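Local coordinates for protein sulfate transporter 4.1, chloroplastic (Arabidopsis thaliana, PDB 7LHV) that carries sulfate across the membrane together with protons, as an H(+)/sulfate symporter of the SLC26/SulP family, at residues Phe80-Phe83 and Arg84-Thr88; Arg87-Trp91 and Ser92-Lys96; Thr297-Ala300 and Lys301-Pro305; Asp557-Thr560 and Asn561-Leu564; Ser607-Lys611 and Asp612-Thr616. One frame throughout, in Å; residues are numbered along the deposited sequence.

Contact 1: residues Phe80-Phe83 and Arg84-Thr88; sequences FPCF and RWIRT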
# COMPACT_ATOMS: atom_id res chain seq x y z
N PHE A 80 17.41 23.90 19.73
CA PHE A 80 18.65 23.99 18.96
C PHE A 80 19.46 22.72 19.17
O PHE A 80 20.24 22.63 20.13
CB PHE A 80 19.45 25.22 19.38
CG PHE A 80 18.77 26.52 19.08
CD1 PHE A 80 17.95 26.66 17.98
CD2 PHE A 80 18.95 27.61 19.92
CE1 PHE A 80 17.32 27.86 17.71
CE2 PHE A 80 18.32 28.81 19.65
CZ PHE A 80 17.51 28.93 18.55
N PRO A 81 19.30 21.72 18.31
CA PRO A 81 20.10 20.49 18.46
C PRO A 81 21.59 20.69 18.28
O PRO A 81 22.37 19.82 18.67
CB PRO A 81 19.51 19.55 17.39
CG PRO A 81 18.85 20.45 16.42
CD PRO A 81 18.34 21.62 17.20
N CYS A 82 22.01 21.81 17.68
CA CYS A 82 23.43 22.05 17.46
C CYS A 82 24.21 22.02 18.78
O CYS A 82 25.34 21.52 18.83
CB CYS A 82 23.64 23.39 16.76
SG CYS A 82 23.13 24.83 17.73
N PHE A 83 23.60 22.53 19.85
CA PHE A 83 24.27 22.55 21.14
C PHE A 83 24.64 21.15 21.63
O PHE A 83 25.53 21.02 22.47
CB PHE A 83 23.40 23.26 22.18
CG PHE A 83 23.38 24.75 22.03
CD1 PHE A 83 24.38 25.53 22.58
CD2 PHE A 83 22.36 25.37 21.33
CE1 PHE A 83 24.36 26.90 22.45
CE2 PHE A 83 22.34 26.75 21.19
CZ PHE A 83 23.34 27.51 21.75
N ARG A 84 23.99 20.12 21.09
CA ARG A 84 24.36 18.75 21.44
C ARG A 84 25.84 18.49 21.19
O ARG A 84 26.45 17.67 21.90
CB ARG A 84 23.51 17.75 20.67
CG ARG A 84 22.13 17.51 21.26
CD ARG A 84 21.35 16.52 20.42
NE ARG A 84 22.03 15.24 20.30
CZ ARG A 84 21.80 14.36 19.34
NH1 ARG A 84 20.91 14.58 18.39
NH2 ARG A 84 22.49 13.22 19.34
N TRP A 85 26.44 19.15 20.20
CA TRP A 85 27.87 19.05 20.00
C TRP A 85 28.63 20.29 20.46
O TRP A 85 29.87 20.27 20.46
CB TRP A 85 28.20 18.76 18.53
CG TRP A 85 27.53 19.65 17.54
CD1 TRP A 85 26.39 19.38 16.85
CD2 TRP A 85 27.95 20.96 17.12
NE1 TRP A 85 26.07 20.44 16.02
CE2 TRP A 85 27.01 21.42 16.18
CE3 TRP A 85 29.03 21.78 17.46
CZ2 TRP A 85 27.12 22.66 15.56
CZ3 TRP A 85 29.13 23.02 16.85
CH2 TRP A 85 28.19 23.45 15.91
N ILE A 86 27.94 21.36 20.84
CA ILE A 86 28.64 22.54 21.34
C ILE A 86 29.16 22.30 22.75
O ILE A 86 30.30 22.65 23.07
CB ILE A 86 27.72 23.77 21.28
CG1 ILE A 86 27.44 24.15 19.82
CG2 ILE A 86 28.35 24.94 22.01
CD1 ILE A 86 26.47 25.30 19.67
N ARG A 87 28.34 21.71 23.62
CA ARG A 87 28.76 21.47 25.00
C ARG A 87 29.92 20.49 25.06
O ARG A 87 30.91 20.72 25.76
CB ARG A 87 27.58 20.96 25.83
CG ARG A 87 26.48 21.99 26.04
CD ARG A 87 25.34 21.42 26.87
NE ARG A 87 24.29 22.41 27.09
CZ ARG A 87 23.25 22.59 26.30
NH1 ARG A 87 23.06 21.84 25.23
NH2 ARG A 87 22.36 23.54 26.60
N THR A 88 29.82 19.39 24.32
CA THR A 88 30.88 18.38 24.30
C THR A 88 31.79 18.64 23.09
O THR A 88 31.77 17.93 22.09
CB THR A 88 30.28 16.98 24.26
OG1 THR A 88 29.51 16.82 23.06
CG2 THR A 88 29.38 16.75 25.46
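The short helical turn 83-86, which follows helix 72-79 and precedes the long helix 91-119 in the chain, is held where Phe83 meets Ile86 and Cys82 meets Trp85. Ile86 lays its terminal methyl over the phenyl: CD1 stands 3.9 Å from the centroid of the Phe83 ring and 23° off its normal, a CH-pi contact. The same methyl is 3.9 Å from SG of Cys82, where thiol and ring carbons share one apolar partner. Trp85 puts CG between its backbone N and carbonyl carbon (chi1 49°), which swings the indole back so that one face lies against the backbone oxygen of Cys82, while CZ2 comes within 3.8 Å of CB of Cys82. That oxygen also receives Trp85 N at 3.0 Å, and Pro81 O receives Arg84 N at 2.9 Å. These two bonds span three residues, the spacing of a 3-10 turn; farther on, the bond from Arg87 N to Phe83 O spans four as in an alpha-helix, is 3.1 Å long and runs nearly straight at 172°. Serine in place of Trp85 would remove the indole and probably leave CB of Cys82, and the side chains of Arg145 and Thr404 that the ring touches, without their apolar cover. Arg87, extended from CG to NE, brings NH1 to 3.4 Å from CB of Phe83, and a long, weak ion pair links it to Asp77 of helix 72-79. Arg84 turns its guanidinium elsewhere, NH2 donating to the backbone oxygen of Glu362.

Contact 2: residues Arg87-Trp91 and Ser92-Lys96; sequences RTYRW and SEYFK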
# COMPACT_ATOMS: atom_id res chain seq x y z
N ARG A 87 28.34 21.71 23.62
CA ARG A 87 28.76 21.47 25.00
C ARG A 87 29.92 20.49 25.06
O ARG A 87 30.91 20.72 25.76
CB ARG A 87 27.58 20.96 25.83
CG ARG A 87 26.48 21.99 26.04
CD ARG A 87 25.34 21.42 26.87
NE ARG A 87 24.29 22.41 27.09
CZ ARG A 87 23.25 22.59 26.30
NH1 ARG A 87 23.06 21.84 25.23
NH2 ARG A 87 22.36 23.54 26.60
N THR A 88 29.82 19.39 24.32
CA THR A 88 30.88 18.38 24.30
C THR A 88 31.79 18.64 23.09
O THR A 88 31.77 17.93 22.09
CB THR A 88 30.28 16.98 24.26
OG1 THR A 88 29.51 16.82 23.06
CG2 THR A 88 29.38 16.75 25.46
N TYR A 89 32.61 19.68 23.22
CA TYR A 89 33.46 20.14 22.14
C TYR A 89 34.90 20.20 22.64
O TYR A 89 35.24 21.05 23.47
CB TYR A 89 33.00 21.51 21.63
CG TYR A 89 33.77 22.02 20.44
CD1 TYR A 89 33.55 21.49 19.18
CD2 TYR A 89 34.72 23.02 20.57
CE1 TYR A 89 34.24 21.95 18.08
CE2 TYR A 89 35.42 23.49 19.48
CZ TYR A 89 35.18 22.94 18.24
OH TYR A 89 35.87 23.40 17.15
N ARG A 90 35.74 19.29 22.13
CA ARG A 90 37.16 19.25 22.48
C ARG A 90 37.90 20.13 21.48
O ARG A 90 38.17 19.71 20.35
CB ARG A 90 37.67 17.82 22.47
CG ARG A 90 37.07 16.94 23.55
CD ARG A 90 37.59 15.52 23.45
NE ARG A 90 39.02 15.45 23.70
CZ ARG A 90 39.56 15.30 24.90
NH1 ARG A 90 38.82 15.22 25.99
NH2 ARG A 90 40.89 15.25 25.01
N TRP A 91 38.25 21.35 21.91
CA TRP A 91 38.69 22.38 20.98
C TRP A 91 39.90 21.94 20.17
O TRP A 91 39.93 22.09 18.94
CB TRP A 91 38.99 23.66 21.76
CG TRP A 91 39.66 24.75 20.97
CD1 TRP A 91 40.99 24.87 20.72
CD2 TRP A 91 39.03 25.88 20.37
NE1 TRP A 91 41.23 26.01 19.98
CE2 TRP A 91 40.04 26.65 19.76
CE3 TRP A 91 37.70 26.32 20.29
CZ2 TRP A 91 39.77 27.83 19.07
CZ3 TRP A 91 37.44 27.50 19.60
CH2 TRP A 91 38.47 28.23 19.00
N SER A 92 40.90 21.35 20.84
CA SER A 92 42.22 21.19 20.24
C SER A 92 42.18 20.41 18.93
O SER A 92 42.71 20.86 17.91
CB SER A 92 43.16 20.50 21.24
OG SER A 92 42.76 19.16 21.47
N GLU A 93 41.54 19.24 18.94
CA GLU A 93 41.50 18.42 17.72
C GLU A 93 40.25 18.68 16.90
O GLU A 93 40.31 18.67 15.66
CB GLU A 93 41.59 16.94 18.08
CG GLU A 93 42.84 16.57 18.85
CD GLU A 93 42.81 15.14 19.36
OE1 GLU A 93 41.77 14.47 19.18
OE2 GLU A 93 43.83 14.69 19.93
N TYR A 94 39.12 18.92 17.56
CA TYR A 94 37.87 19.12 16.83
C TYR A 94 37.93 20.36 15.96
O TYR A 94 37.42 20.35 14.84
CB TYR A 94 36.69 19.19 17.79
CG TYR A 94 36.30 17.86 18.40
CD1 TYR A 94 37.00 16.71 18.09
CD2 TYR A 94 35.22 17.76 19.27
CE1 TYR A 94 36.65 15.49 18.63
CE2 TYR A 94 34.86 16.55 19.82
CZ TYR A 94 35.58 15.42 19.50
OH TYR A 94 35.22 14.21 20.04
N PHE A 95 38.55 21.44 16.44
CA PHE A 95 38.57 22.66 15.64
C PHE A 95 39.36 22.44 14.36
O PHE A 95 38.90 22.80 13.27
CB PHE A 95 39.13 23.83 16.45
CG PHE A 95 39.07 25.17 15.74
CD1 PHE A 95 39.80 25.42 14.59
CD2 PHE A 95 38.25 26.18 16.23
CE1 PHE A 95 39.72 26.65 13.95
CE2 PHE A 95 38.16 27.40 15.59
CZ PHE A 95 38.90 27.63 14.45
N LYS A 96 40.56 21.86 14.46
CA LYS A 96 41.37 21.66 13.26
C LYS A 96 40.69 20.70 12.29
O LYS A 96 40.66 20.94 11.08
CB LYS A 96 42.78 21.19 13.64
CG LYS A 96 42.88 19.80 14.25
CD LYS A 96 44.32 19.46 14.63
CE LYS A 96 45.20 19.26 13.40
NZ LYS A 96 44.82 18.06 12.60
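Trp91 and Phe95, one helical turn apart, point the same way, since both carry CG anti to the backbone N (chi1 171° for Trp91). Their rings lie side by side but tilted: the six-membered ring of the indole and the phenyl have centroids 4.6 Å apart and planes at 42°, too oblique for a stack and too flat for an edge-to-face pair. The closest approach is CH2 of Trp91 to CD2 of Phe95, 3.5 Å, with CD2 over the indole face toward its rim. A second pair is different in kind. Here CB of Arg90 sits 4.1 Å from the centroid of the Tyr94 ring and 14° off its normal, so a methylene rather than the guanidinium covers that face. Tyr89 slides past Tyr94 in the opposite direction, bringing its CE1 to 3.7 Å from CB of Tyr94, while CD1 of Tyr89 lies near the plane of the Tyr94 ring at its edge. Farther along the same side chain, OH of Tyr89 stops 3.4 Å from CB of Phe95. Two backbone bonds hold the turn that carries Tyr94 and Phe95: Tyr94 N to Arg90 O, 3.1 Å, and Phe95 N to Trp91 O, 2.9 Å. Both span four residues, the evidence that this is the first turn of an alpha-helix, with Arg90 at the N-cap. The turn opens helix 91-119, which follows the short helix 83-86, and Tyr89 and Tyr94 rest on Thr404 and Lys403 in the loop between helices 391-399 and 406-426.

Contact 3: residues Thr297-Ala300 and Lys301-Pro305; sequences TTIA and KVFHP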
# COMPACT_ATOMS: atom_id res chain seq x y z
N THR A 297 39.12 26.78 -17.87
CA THR A 297 39.18 28.23 -18.02
C THR A 297 40.52 28.66 -18.60
O THR A 297 40.58 29.57 -19.44
CB THR A 297 38.96 28.90 -16.67
OG1 THR A 297 37.67 28.54 -16.16
CG2 THR A 297 39.03 30.41 -16.81
N THR A 298 41.60 27.98 -18.20
CA THR A 298 42.92 28.32 -18.71
C THR A 298 42.95 28.25 -20.23
O THR A 298 43.38 29.21 -20.90
CB THR A 298 43.97 27.40 -18.10
OG1 THR A 298 43.97 27.56 -16.67
CG2 THR A 298 45.35 27.73 -18.64
N ILE A 299 42.46 27.15 -20.80
CA ILE A 299 42.40 27.05 -22.26
C ILE A 299 41.44 28.08 -22.82
O ILE A 299 41.67 28.63 -23.91
CB ILE A 299 42.04 25.62 -22.71
CG1 ILE A 299 43.12 24.62 -22.27
CG2 ILE A 299 41.85 25.56 -24.21
CD1 ILE A 299 42.93 24.02 -20.90
N ALA A 300 40.35 28.37 -22.10
CA ALA A 300 39.45 29.42 -22.54
C ALA A 300 40.11 30.80 -22.52
O ALA A 300 39.61 31.72 -23.19
CB ALA A 300 38.19 29.44 -21.68
N LYS A 301 41.20 30.96 -21.79
CA LYS A 301 41.91 32.23 -21.70
C LYS A 301 43.23 32.23 -22.45
O LYS A 301 43.99 33.20 -22.34
CB LYS A 301 42.15 32.61 -20.24
CG LYS A 301 40.87 32.86 -19.44
CD LYS A 301 41.16 33.64 -18.17
CE LYS A 301 41.19 35.14 -18.43
NZ LYS A 301 39.86 35.67 -18.80
N VAL A 302 43.53 31.18 -23.21
CA VAL A 302 44.78 31.11 -23.96
C VAL A 302 44.48 30.98 -25.45
O VAL A 302 44.86 31.84 -26.25
CB VAL A 302 45.66 29.95 -23.48
CG1 VAL A 302 46.80 29.70 -24.46
CG2 VAL A 302 46.22 30.25 -22.09
N PHE A 303 43.78 29.91 -25.82
CA PHE A 303 43.49 29.65 -27.22
C PHE A 303 42.19 30.29 -27.69
O PHE A 303 42.05 30.59 -28.88
CB PHE A 303 43.42 28.14 -27.47
CG PHE A 303 44.70 27.42 -27.14
CD1 PHE A 303 45.70 27.28 -28.09
CD2 PHE A 303 44.91 26.89 -25.87
CE1 PHE A 303 46.88 26.62 -27.79
CE2 PHE A 303 46.09 26.23 -25.57
CZ PHE A 303 47.07 26.10 -26.53
N HIS A 304 41.25 30.53 -26.77
CA HIS A 304 39.95 31.13 -27.06
C HIS A 304 39.24 30.41 -28.20
O HIS A 304 39.11 30.96 -29.29
CB HIS A 304 40.12 32.61 -27.40
CG HIS A 304 40.74 33.42 -26.30
ND1 HIS A 304 40.07 33.73 -25.14
CD2 HIS A 304 41.97 33.97 -26.20
CE1 HIS A 304 40.86 34.45 -24.36
NE2 HIS A 304 42.02 34.61 -24.98
N PRO A 305 38.79 29.17 -27.99
CA PRO A 305 38.04 28.47 -29.03
C PRO A 305 36.76 29.20 -29.37
O PRO A 305 36.12 29.80 -28.49
CB PRO A 305 37.75 27.10 -28.39
CG PRO A 305 38.80 26.94 -27.35
CD PRO A 305 39.03 28.32 -26.81
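Backbone bonds dominate where Lys301, Val302 and Phe303 fold back onto Thr298 and Ile299. Lys301 N donates to Thr298 O at 2.9 Å and, more weakly, to Thr297 O. Val302 N and Phe303 N both reach the oxygen of Ile299, at 3.2 Å and 3.1 Å, from one face of its carbonyl plane, and His304 N adds a weak third bond. One carbonyl thus gathers several amides as the spiral ends: this is the C-terminal end of helix 284-300, part of a predicted membrane-spanning helix of the permease domain. His304 takes a positive phi (52°), the left-handed region, and the chain turns there into Pro305.

Apolar contacts are fewer. CG2 of Ile299, the branch anti to its backbone N, meets CD2 of Phe303 at 3.7 Å, the ring lying oblique to the methyl. CG2 of Thr297 runs alongside the Lys301 chain, 4.0 Å from its CG. Beyond the two segments, helix 255-277 supplies Met260 to Ile299 and Pro256 to Pro305.

Among polar and charged side chains, Lys301, bent at its outer torsions, makes a cation-pi contact with Tyr428. ND1 of His304 lies 2.8 Å from Ala300 O, yet its direction is too poor for a hydrogen bond. Thr298 OG1 bonds Val294 O, one turn back along its own helix.

Contact 4: residues Asp557-Thr560 and Asn561-Leu564; sequences DKYT and NRGL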
# COMPACT_ATOMS: atom_id res chain seq x y z
N ASP A 557 -15.43 -32.96 4.13
CA ASP A 557 -16.45 -33.12 3.11
C ASP A 557 -16.05 -34.17 2.09
O ASP A 557 -16.87 -34.99 1.66
CB ASP A 557 -16.73 -31.79 2.42
CG ASP A 557 -17.29 -30.74 3.36
OD1 ASP A 557 -17.90 -31.13 4.38
OD2 ASP A 557 -17.12 -29.54 3.08
N LYS A 558 -14.77 -34.18 1.69
CA LYS A 558 -14.29 -35.20 0.77
C LYS A 558 -14.37 -36.59 1.41
O LYS A 558 -14.74 -37.56 0.74
CB LYS A 558 -12.85 -34.90 0.36
CG LYS A 558 -12.73 -33.87 -0.76
CD LYS A 558 -11.27 -33.61 -1.10
CE LYS A 558 -11.15 -32.68 -2.30
NZ LYS A 558 -9.74 -32.25 -2.51
N TYR A 559 -14.03 -36.69 2.70
CA TYR A 559 -14.13 -37.97 3.39
C TYR A 559 -15.57 -38.47 3.44
O TYR A 559 -15.83 -39.66 3.22
CB TYR A 559 -13.57 -37.84 4.81
CG TYR A 559 -12.06 -37.85 4.89
CD1 TYR A 559 -11.30 -38.49 3.92
CD2 TYR A 559 -11.40 -37.21 5.92
CE1 TYR A 559 -9.92 -38.50 3.99
CE2 TYR A 559 -10.02 -37.21 6.00
CZ TYR A 559 -9.28 -37.86 5.03
OH TYR A 559 -7.91 -37.86 5.10
N THR A 560 -16.52 -37.57 3.73
CA THR A 560 -17.92 -37.96 3.80
C THR A 560 -18.53 -38.22 2.43
O THR A 560 -19.54 -38.91 2.34
CB THR A 560 -18.73 -36.90 4.53
OG1 THR A 560 -18.60 -35.64 3.85
CG2 THR A 560 -18.25 -36.75 5.97
N ASN A 561 -17.93 -37.67 1.37
CA ASN A 561 -18.43 -37.87 0.02
C ASN A 561 -17.89 -39.13 -0.64
O ASN A 561 -18.29 -39.45 -1.77
CB ASN A 561 -18.09 -36.65 -0.85
CG ASN A 561 -19.00 -35.47 -0.59
OD1 ASN A 561 -20.16 -35.64 -0.19
ND2 ASN A 561 -18.49 -34.27 -0.81
N ARG A 562 -17.00 -39.86 0.03
CA ARG A 562 -16.46 -41.09 -0.53
C ARG A 562 -17.47 -42.23 -0.35
O ARG A 562 -18.52 -42.08 0.27
CB ARG A 562 -15.13 -41.43 0.13
CG ARG A 562 -13.97 -40.55 -0.30
CD ARG A 562 -12.69 -40.94 0.41
NE ARG A 562 -11.60 -40.01 0.12
CZ ARG A 562 -10.37 -40.12 0.59
NH1 ARG A 562 -10.02 -41.12 1.39
NH2 ARG A 562 -9.46 -39.21 0.26
N GLY A 563 -17.13 -43.39 -0.91
CA GLY A 563 -17.98 -44.56 -0.82
C GLY A 563 -17.89 -45.34 0.46
O GLY A 563 -18.60 -46.33 0.63
N LEU A 564 -17.02 -44.92 1.39
CA LEU A 564 -16.85 -45.60 2.66
C LEU A 564 -16.86 -44.57 3.79
O LEU A 564 -16.50 -43.40 3.59
CB LEU A 564 -15.55 -46.43 2.69
CG LEU A 564 -14.21 -45.73 2.46
CD1 LEU A 564 -13.60 -45.21 3.76
CD2 LEU A 564 -13.23 -46.66 1.75
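Asn561 and Arg562 close the C-terminal end of helix 542-560 in the STAS domain, folding against Asp557, Lys558 and Tyr559 before the chain runs on to strand 569-575. The backbone bonds thin out over this turn. Asn561 N gives one bond to Asp557 O, 2.9 Å, and a weak one to Lys558 O, 3.3 Å; Arg562 N makes a weak bond to Tyr559 O, 3.4 Å. The Asn561 amide bends over the same Asp557 carbonyl, but the angle at ND2 is too poor for a hydrogen bond.

Charges are engaged elsewhere: the carboxylate of Asp557 has salt bridges to Arg600 and to Arg360 of the second subunit. One bridge stays within the STAS domain and the other crosses to the second subunit.

Packing of side chains rests on Tyr559 and Arg562, which point the same way. Arg562 is extended from CG to NE, carrying its guanidinium alongside the ring, while Tyr559 also touches Val566 and Arg568. The two planes stand 89° apart, so the ring presents its edge to the guanidinium face: Tyr559 CE1 lies 3.7 Å from Arg562 NH1.

Contact 5: residues Ser607-Lys611 and Asp612-Thr616; sequences SNPNK and DVHLT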
# COMPACT_ATOMS: atom_id res chain seq x y z
N SER A 607 -5.01 -23.16 22.45
CA SER A 607 -3.96 -23.79 23.24
C SER A 607 -3.19 -22.80 24.11
O SER A 607 -3.17 -22.93 25.33
CB SER A 607 -3.00 -24.55 22.32
OG SER A 607 -1.95 -25.15 23.06
N ASN A 608 -2.54 -21.81 23.49
CA ASN A 608 -1.65 -20.89 24.20
C ASN A 608 -2.07 -19.46 23.91
O ASN A 608 -1.41 -18.76 23.13
CB ASN A 608 -0.19 -21.10 23.81
CG ASN A 608 0.37 -22.40 24.34
OD1 ASN A 608 -0.34 -23.20 24.96
ND2 ASN A 608 1.66 -22.63 24.11
N PRO A 609 -3.16 -18.98 24.51
CA PRO A 609 -3.59 -17.60 24.26
C PRO A 609 -2.66 -16.62 24.95
O PRO A 609 -2.33 -16.77 26.13
CB PRO A 609 -5.00 -17.55 24.84
CG PRO A 609 -5.37 -18.98 25.15
CD PRO A 609 -4.08 -19.68 25.42
N ASN A 610 -2.23 -15.61 24.20
CA ASN A 610 -1.50 -14.50 24.79
C ASN A 610 -2.43 -13.70 25.70
O ASN A 610 -3.65 -13.74 25.56
CB ASN A 610 -0.92 -13.61 23.69
CG ASN A 610 0.10 -12.63 24.20
OD1 ASN A 610 0.42 -12.62 25.39
ND2 ASN A 610 0.62 -11.80 23.31
N LYS A 611 -1.83 -12.97 26.64
CA LYS A 611 -2.63 -12.22 27.60
C LYS A 611 -3.53 -11.20 26.90
O LYS A 611 -4.73 -11.12 27.18
CB LYS A 611 -1.72 -11.53 28.62
CG LYS A 611 -0.84 -12.48 29.45
CD LYS A 611 -1.64 -13.30 30.47
CE LYS A 611 -2.04 -14.67 29.93
NZ LYS A 611 -2.72 -15.51 30.96
N ASP A 612 -2.96 -10.43 25.98
CA ASP A 612 -3.78 -9.52 25.18
C ASP A 612 -4.75 -10.28 24.30
O ASP A 612 -5.91 -9.89 24.15
CB ASP A 612 -2.88 -8.61 24.34
CG ASP A 612 -2.13 -7.60 25.17
OD1 ASP A 612 -2.73 -7.02 26.10
OD2 ASP A 612 -0.93 -7.38 24.90
N VAL A 613 -4.28 -11.38 23.70
CA VAL A 613 -5.15 -12.22 22.88
C VAL A 613 -6.28 -12.80 23.71
O VAL A 613 -7.44 -12.80 23.28
CB VAL A 613 -4.32 -13.32 22.19
CG1 VAL A 613 -5.23 -14.43 21.72
CG2 VAL A 613 -3.55 -12.74 21.02
N HIS A 614 -5.97 -13.30 24.90
CA HIS A 614 -7.01 -13.85 25.77
C HIS A 614 -8.01 -12.78 26.18
O HIS A 614 -9.22 -13.03 26.23
CB HIS A 614 -6.38 -14.50 27.00
CG HIS A 614 -7.34 -15.33 27.79
ND1 HIS A 614 -7.81 -14.96 29.03
CD2 HIS A 614 -7.92 -16.52 27.51
CE1 HIS A 614 -8.63 -15.88 29.49
NE2 HIS A 614 -8.72 -16.84 28.59
N LEU A 615 -7.52 -11.57 26.48
CA LEU A 615 -8.43 -10.48 26.84
C LEU A 615 -9.36 -10.13 25.69
O LEU A 615 -10.57 -9.95 25.89
CB LEU A 615 -7.62 -9.26 27.28
CG LEU A 615 -8.40 -7.99 27.64
CD1 LEU A 615 -9.59 -8.31 28.54
CD2 LEU A 615 -7.47 -6.99 28.32
N THR A 616 -8.82 -10.05 24.47
CA THR A 616 -9.66 -9.75 23.31
C THR A 616 -10.68 -10.85 23.07
O THR A 616 -11.85 -10.58 22.76
CB THR A 616 -8.79 -9.53 22.07
OG1 THR A 616 -7.97 -8.38 22.26
CG2 THR A 616 -9.65 -9.33 20.84
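Pro609 lays its CB against His614, 4.0 Å from CB of the histidine and 4.1 Å from its CD2, an oblique approach to the imidazole. The same CB of Pro609 is more distant, 4.4 Å, from CG1 of Val613. Next along the chain, Asn610 packs its CB 3.7 Å from CB of Val613. Asn610 occupies the N-cap position of helix 611-620, but its side chain does not make the usual capping bond. With CG anti to the backbone N (chi1 -167°), its OD1 instead takes the amide N of the adjoining Lys611 at 2.6 Å, the donor lying out of the amide plane, and its ND2 is bonded to Thr580 O. An alanine here would strip off that amide and probably leave Thr580 O without this donor and Lys611 N without its side-chain acceptor. In the first turn, Leu615 N bonds to Lys611 O, 2.9 Å, with alpha-helical spacing; the approach of His614 N to Asn610 O is modelled too short to rely on. Asp612 O accepts twice, from Thr616 N at 2.9 Å and from Thr616 OG1 at 3.2 Å, the two donors coming from opposite faces of its carbonyl plane. The segment links strand 603-606 of the STAS domain to helix 611-620. Val613 packs inward on Met576 and Ile582, and Thr616 touches Val457 of the second subunit. The start of this helix is thus fixed by amide and carbonyl groups, with no salt bridge across the turn, and the buried apolar contribution falls mainly to Val613.

Overall arrangement
All five contacts are local turns at helix ends. Contact 1 is partly buried, with Cys82 and Trp85 enclosed; the others lie mostly at the surface. Contacts 1 and 2 share Arg87 and Thr88 and join consecutive helices 83-86 and 91-119, their centres about 12 Å apart, and both rely on aromatic packing. Contact 2 starts a helix, as does contact 5, whereas contacts 3 and 4 end one: in contact 3 several amides share a carbonyl, in contact 4 one amide is shared by two carbonyls. Contact 3 belongs to the permease domain, contacts 4 and 5 to the STAS domain, where the second subunit gives Arg360 to contact 4 and side-chain packing to contact 5.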